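Local coordinates for protein pectate lyase 47 (Bacillus sp. TS-47, PDB 1VBL) that cleaves pectate (polygalacturonate) as a calcium-binding, thermostable pectate lyase of polysaccharide lyase family 1, probably by beta-elimination, at residues T355-D360 against R366-V371; P86-E91 against D170-W175. All coordinates share one frame; numbering follows the deposited sequence.

Interaction 1 of 2, residues T355-D360 against R366-V371; sequences TGTIVD and RYIDLV
Val359 and Arg366 form an antiparallel hydrogen-bonded pair in a beta hairpin. Val359 N donates to Arg366 O at 2.9 Å and nearly straight, 169° at the hydrogen. Arg366 N returns the bond to Val359 O. Ile358 and Tyr367 follow as the non-hydrogen-bonded pair. Beyond them, Ile368 N donates to Thr357 O at 2.8 Å. One water then continues the link, accepting from Thr357 N and donating to Ile368 O.

The side chains of the two strand pairs pack on two faces. On one, Ile358 CG1 lies over the face of the Tyr367 ring, a CH-pi contact with CG1 3.8 Å from the ring centroid. Gly356 O meets the ring edge near CE2. On the other, Val359 and Arg366 run side by side. Arg366 bends at chi2 (-70°), which lays one guanidinium face against Val359 CG1. That methyl also touches Ile368 CG2. Separately, at the start of helix 370-377, Thr357 CG2 meets Leu370 CD1 at 3.6 Å, while Thr357 OG1 is hydrogen-bonded to Glu354 OE2.

The hairpin joins strand 351-361 to strand 364-367. Strand 351-361 also pairs in parallel with strand 322-332 of the beta-helix, and helix 370-377 starts a few residues after strand 364-367.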
# COMPACT_ATOMS: atom_id res chain seq x y z
N THR A 355 0.25 23.16 -2.10
CA THR A 355 -0.57 24.25 -2.60
C THR A 355 -1.93 23.73 -3.05
O THR A 355 -2.08 22.55 -3.38
CB THR A 355 0.10 24.96 -3.78
OG1 THR A 355 -0.60 26.18 -4.07
CG2 THR A 355 0.10 24.08 -5.02
N GLY A 356 -2.92 24.62 -3.03
CA GLY A 356 -4.27 24.27 -3.46
C GLY A 356 -5.04 23.28 -2.61
O GLY A 356 -6.02 22.71 -3.07
N THR A 357 -4.61 23.09 -1.36
CA THR A 357 -5.30 22.16 -0.48
C THR A 357 -6.63 22.73 0.03
O THR A 357 -6.70 23.89 0.44
CB THR A 357 -4.46 21.81 0.78
OG1 THR A 357 -3.21 21.22 0.39
CG2 THR A 357 -5.21 20.82 1.66
N ILE A 358 -7.67 21.91 -0.01
CA ILE A 358 -8.96 22.32 0.50
C ILE A 358 -9.32 21.39 1.64
O ILE A 358 -9.09 20.19 1.56
CB ILE A 358 -10.09 22.22 -0.55
CG1 ILE A 358 -9.91 23.29 -1.63
CG2 ILE A 358 -11.45 22.39 0.14
CD1 ILE A 358 -11.00 23.26 -2.70
N VAL A 359 -9.87 21.95 2.71
CA VAL A 359 -10.32 21.14 3.83
C VAL A 359 -11.81 21.45 3.95
O VAL A 359 -12.23 22.61 3.93
CB VAL A 359 -9.59 21.49 5.15
CG1 VAL A 359 -9.90 22.91 5.59
CG2 VAL A 359 -9.99 20.49 6.23
N ASP A 360 -12.61 20.39 4.03
CA ASP A 360 -14.06 20.51 4.13
C ASP A 360 -14.48 19.97 5.49
O ASP A 360 -14.54 18.75 5.68
CB ASP A 360 -14.71 19.69 3.01
CG ASP A 360 -16.19 19.98 2.85
OD1 ASP A 360 -16.88 20.23 3.86
OD2 ASP A 360 -16.67 19.94 1.69
N ARG A 366 -12.81 25.40 2.91
CA ARG A 366 -11.94 26.45 2.38
C ARG A 366 -10.54 25.96 2.05
O ARG A 366 -10.14 24.87 2.45
CB ARG A 366 -11.82 27.59 3.39
CG ARG A 366 -10.93 27.30 4.59
CD ARG A 366 -11.55 26.28 5.53
NE ARG A 366 -10.80 26.19 6.78
CZ ARG A 366 -11.23 25.53 7.86
NH1 ARG A 366 -12.40 24.91 7.85
NH2 ARG A 366 -10.48 25.51 8.96
N TYR A 367 -9.81 26.79 1.31
CA TYR A 367 -8.43 26.47 0.98
C TYR A 367 -7.66 26.67 2.27
O TYR A 367 -7.98 27.55 3.08
CB TYR A 367 -7.89 27.43 -0.08
CG TYR A 367 -8.30 27.06 -1.49
CD1 TYR A 367 -9.38 27.68 -2.11
CD2 TYR A 367 -7.62 26.06 -2.18
CE1 TYR A 367 -9.77 27.32 -3.40
CE2 TYR A 367 -8.00 25.69 -3.47
CZ TYR A 367 -9.08 26.32 -4.07
OH TYR A 367 -9.46 25.94 -5.34
N ILE A 368 -6.63 25.85 2.48
CA ILE A 368 -5.85 25.96 3.69
C ILE A 368 -4.39 25.61 3.43
O ILE A 368 -4.07 24.82 2.54
CB ILE A 368 -6.41 25.02 4.78
CG1 ILE A 368 -5.62 25.17 6.08
CG2 ILE A 368 -6.36 23.57 4.29
CD1 ILE A 368 -6.22 24.38 7.24
N ASP A 369 -3.51 26.23 4.21
CA ASP A 369 -2.08 25.97 4.11
C ASP A 369 -1.80 24.94 5.20
O ASP A 369 -1.62 25.29 6.37
CB ASP A 369 -1.28 27.25 4.39
CG ASP A 369 0.21 27.08 4.17
OD1 ASP A 369 0.70 25.94 4.29
OD2 ASP A 369 0.89 28.08 3.89
N LEU A 370 -1.77 23.66 4.83
CA LEU A 370 -1.54 22.61 5.81
C LEU A 370 -0.16 22.66 6.45
O LEU A 370 -0.00 22.29 7.61
CB LEU A 370 -1.78 21.23 5.18
CG LEU A 370 -3.24 20.90 4.86
CD1 LEU A 370 -3.35 19.46 4.38
CD2 LEU A 370 -4.11 21.10 6.10
N VAL A 371 0.84 23.12 5.70
CA VAL A 371 2.18 23.21 6.27
C VAL A 371 2.17 24.26 7.38
O VAL A 371 2.70 24.04 8.46
CB VAL A 371 3.23 23.61 5.20
CG1 VAL A 371 4.56 23.90 5.88
CG2 VAL A 371 3.40 22.49 4.19
O HOH W 1 -2.50 24.56 0.31

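Interaction 2 of 2, residues P86-E91 against D170-W175; sequences PHFDFE and DYFPEW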
# COMPACT_ATOMS: atom_id res chain seq x y z
N PRO A 86 4.58 -27.57 14.13
CA PRO A 86 4.27 -28.54 15.20
C PRO A 86 4.63 -28.02 16.59
O PRO A 86 4.04 -28.44 17.59
CB PRO A 86 5.13 -29.75 14.82
CG PRO A 86 5.32 -29.61 13.35
CD PRO A 86 5.53 -28.14 13.17
N HIS A 87 5.59 -27.12 16.65
CA HIS A 87 6.05 -26.56 17.92
C HIS A 87 5.39 -25.24 18.28
O HIS A 87 5.80 -24.57 19.23
CB HIS A 87 7.57 -26.38 17.89
CG HIS A 87 8.32 -27.65 17.64
ND1 HIS A 87 8.34 -28.70 18.53
CD2 HIS A 87 9.07 -28.05 16.58
CE1 HIS A 87 9.06 -29.69 18.03
NE2 HIS A 87 9.52 -29.32 16.85
N PHE A 88 4.38 -24.85 17.51
CA PHE A 88 3.70 -23.60 17.79
C PHE A 88 2.28 -23.80 18.29
O PHE A 88 1.55 -24.66 17.81
CB PHE A 88 3.66 -22.70 16.55
CG PHE A 88 2.92 -21.41 16.76
CD1 PHE A 88 1.56 -21.32 16.50
CD2 PHE A 88 3.59 -20.30 17.26
CE1 PHE A 88 0.86 -20.13 16.74
CE2 PHE A 88 2.90 -19.10 17.50
CZ PHE A 88 1.54 -19.02 17.24
N ASP A 89 1.91 -22.98 19.28
CA ASP A 89 0.58 -23.00 19.86
C ASP A 89 0.29 -21.57 20.29
O ASP A 89 1.02 -20.99 21.09
CB ASP A 89 0.52 -23.93 21.07
CG ASP A 89 -0.84 -23.91 21.75
OD1 ASP A 89 -1.07 -23.04 22.61
OD2 ASP A 89 -1.69 -24.76 21.40
N PHE A 90 -0.78 -21.00 19.74
CA PHE A 90 -1.15 -19.62 20.03
C PHE A 90 -1.27 -19.33 21.53
O PHE A 90 -0.66 -18.38 22.03
CB PHE A 90 -2.47 -19.26 19.34
CG PHE A 90 -2.80 -17.79 19.38
CD1 PHE A 90 -4.07 -17.36 19.73
CD2 PHE A 90 -1.83 -16.85 19.06
CE1 PHE A 90 -4.37 -16.00 19.76
CE2 PHE A 90 -2.12 -15.49 19.08
CZ PHE A 90 -3.40 -15.06 19.44
N GLU A 91 -2.05 -20.14 22.23
CA GLU A 91 -2.23 -19.94 23.67
C GLU A 91 -0.89 -19.96 24.40
O GLU A 91 -0.64 -19.13 25.28
CB GLU A 91 -3.14 -21.02 24.25
CG GLU A 91 -4.61 -20.81 23.94
CD GLU A 91 -5.47 -21.96 24.44
OE1 GLU A 91 -5.34 -22.33 25.63
OE2 GLU A 91 -6.27 -22.49 23.64
N ASP A 170 -2.29 -11.92 8.22
CA ASP A 170 -1.09 -12.63 8.67
C ASP A 170 -1.56 -13.46 9.88
O ASP A 170 -1.89 -12.89 10.92
CB ASP A 170 -0.02 -11.63 9.12
CG ASP A 170 1.31 -12.29 9.43
OD1 ASP A 170 1.32 -13.46 9.88
OD2 ASP A 170 2.36 -11.63 9.23
N TYR A 171 -1.59 -14.78 9.73
CA TYR A 171 -2.05 -15.65 10.81
C TYR A 171 -1.08 -15.76 11.98
O TYR A 171 -1.44 -16.25 13.06
CB TYR A 171 -2.32 -17.07 10.29
CG TYR A 171 -3.46 -17.19 9.31
CD1 TYR A 171 -4.59 -16.38 9.40
CD2 TYR A 171 -3.44 -18.18 8.33
CE1 TYR A 171 -5.67 -16.55 8.54
CE2 TYR A 171 -4.52 -18.36 7.46
CZ TYR A 171 -5.63 -17.54 7.57
OH TYR A 171 -6.70 -17.73 6.73
N PHE A 172 0.16 -15.32 11.78
CA PHE A 172 1.16 -15.41 12.83
C PHE A 172 1.92 -14.10 13.01
O PHE A 172 3.12 -14.03 12.80
CB PHE A 172 2.12 -16.55 12.50
CG PHE A 172 1.42 -17.84 12.20
CD1 PHE A 172 0.92 -18.62 13.24
CD2 PHE A 172 1.20 -18.24 10.89
CE1 PHE A 172 0.19 -19.78 12.97
CE2 PHE A 172 0.47 -19.40 10.61
CZ PHE A 172 -0.03 -20.17 11.65
N PRO A 173 1.20 -13.04 13.42
CA PRO A 173 1.80 -11.73 13.64
C PRO A 173 2.90 -11.82 14.70
O PRO A 173 2.81 -12.62 15.63
CB PRO A 173 0.63 -10.88 14.14
CG PRO A 173 -0.56 -11.56 13.58
CD PRO A 173 -0.23 -13.02 13.76
N GLU A 174 3.91 -10.98 14.54
CA GLU A 174 5.02 -10.93 15.48
C GLU A 174 4.68 -9.95 16.60
O GLU A 174 4.15 -8.87 16.36
CB GLU A 174 6.27 -10.46 14.75
CG GLU A 174 7.40 -9.99 15.65
CD GLU A 174 8.44 -9.20 14.88
OE1 GLU A 174 9.11 -9.79 14.00
OE2 GLU A 174 8.59 -7.99 15.15
N TRP A 175 4.97 -10.34 17.84
CA TRP A 175 4.72 -9.44 18.97
C TRP A 175 6.03 -8.73 19.26
O TRP A 175 7.07 -9.36 19.40
CB TRP A 175 4.27 -10.21 20.22
CG TRP A 175 4.34 -9.37 21.47
CD1 TRP A 175 5.18 -9.54 22.54
CD2 TRP A 175 3.56 -8.20 21.76
NE1 TRP A 175 4.97 -8.56 23.47
CE2 TRP A 175 3.98 -7.72 23.02
CE3 TRP A 175 2.55 -7.52 21.08
CZ2 TRP A 175 3.42 -6.58 23.61
CZ3 TRP A 175 1.99 -6.38 21.67
CH2 TRP A 175 2.43 -5.93 22.92
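Phe88 and Phe172 form a T-shaped (edge-to-face) aromatic pair at the side of the parallel beta-helix fold of this lyase family. The edge of Phe172 points toward the face of Phe88. The ring planes stand at 90° and the centroids lie 5.4 Å apart. The approach is off-centre on Phe88. Its CE1 lies 3.8 Å from both Phe172 CD1 and Phe172 CE1, near the plane of the Phe172 ring. The CD1-CE1 side of Phe172 therefore does the touching.

The two rings reach each other by different torsions. Phe88 leaves its backbone toward the 170-175 segment, with CG anti to its N (chi1 178°), and this extended form carries the ring out to its partner. Phe172 has CG beside its own N, and the end of its side chain swings closer than its first bond suggests. Tyr171 CB rests 3.6 Å above one face of the Phe172 ring.

Both rings are buried. Helix 110-126 packs on them, with Ala114 and Arg115 against Phe88 and Ser118 against Phe172. Tyr83 of helix 80-83 also touches Phe172. An alanine in place of Phe88 would probably leave the Phe172 edge without its aromatic partner and open a gap beside helix 110-126.

The backbone carrying Phe172 is held by polar bonds. Its carbonyl oxygen accepts from Arg115 NH1, a residue that also packs on Phe88. On the other segment, Phe88 O accepts from Lys84 NZ. Asp170 forms an Asx turn leading into Phe172: Phe172 N donates to Asp170 OD1 at 2.9 Å, meeting the oxygen on its anti side and 24° out of the carboxylate plane.

How the interactions relate
The two contacts lie on opposite sides of the chain's centre, with about 45 Å between their centres and about 32 Å between their nearest atoms. They share no helix or strand. Interaction 1 is local: five residues separate its segments, and it adds a hairpin strand to the beta-helix. Backbone bonds set its register, and its side chains range from buried to exposed. Interaction 2 joins segments far apart in sequence and buries much less surface, 82 against 440 Å². It rests on one buried aromatic pair between loop residues, without backbone pairing. Both lie away from the calcium site of Asp190, Asp229 and Asp233.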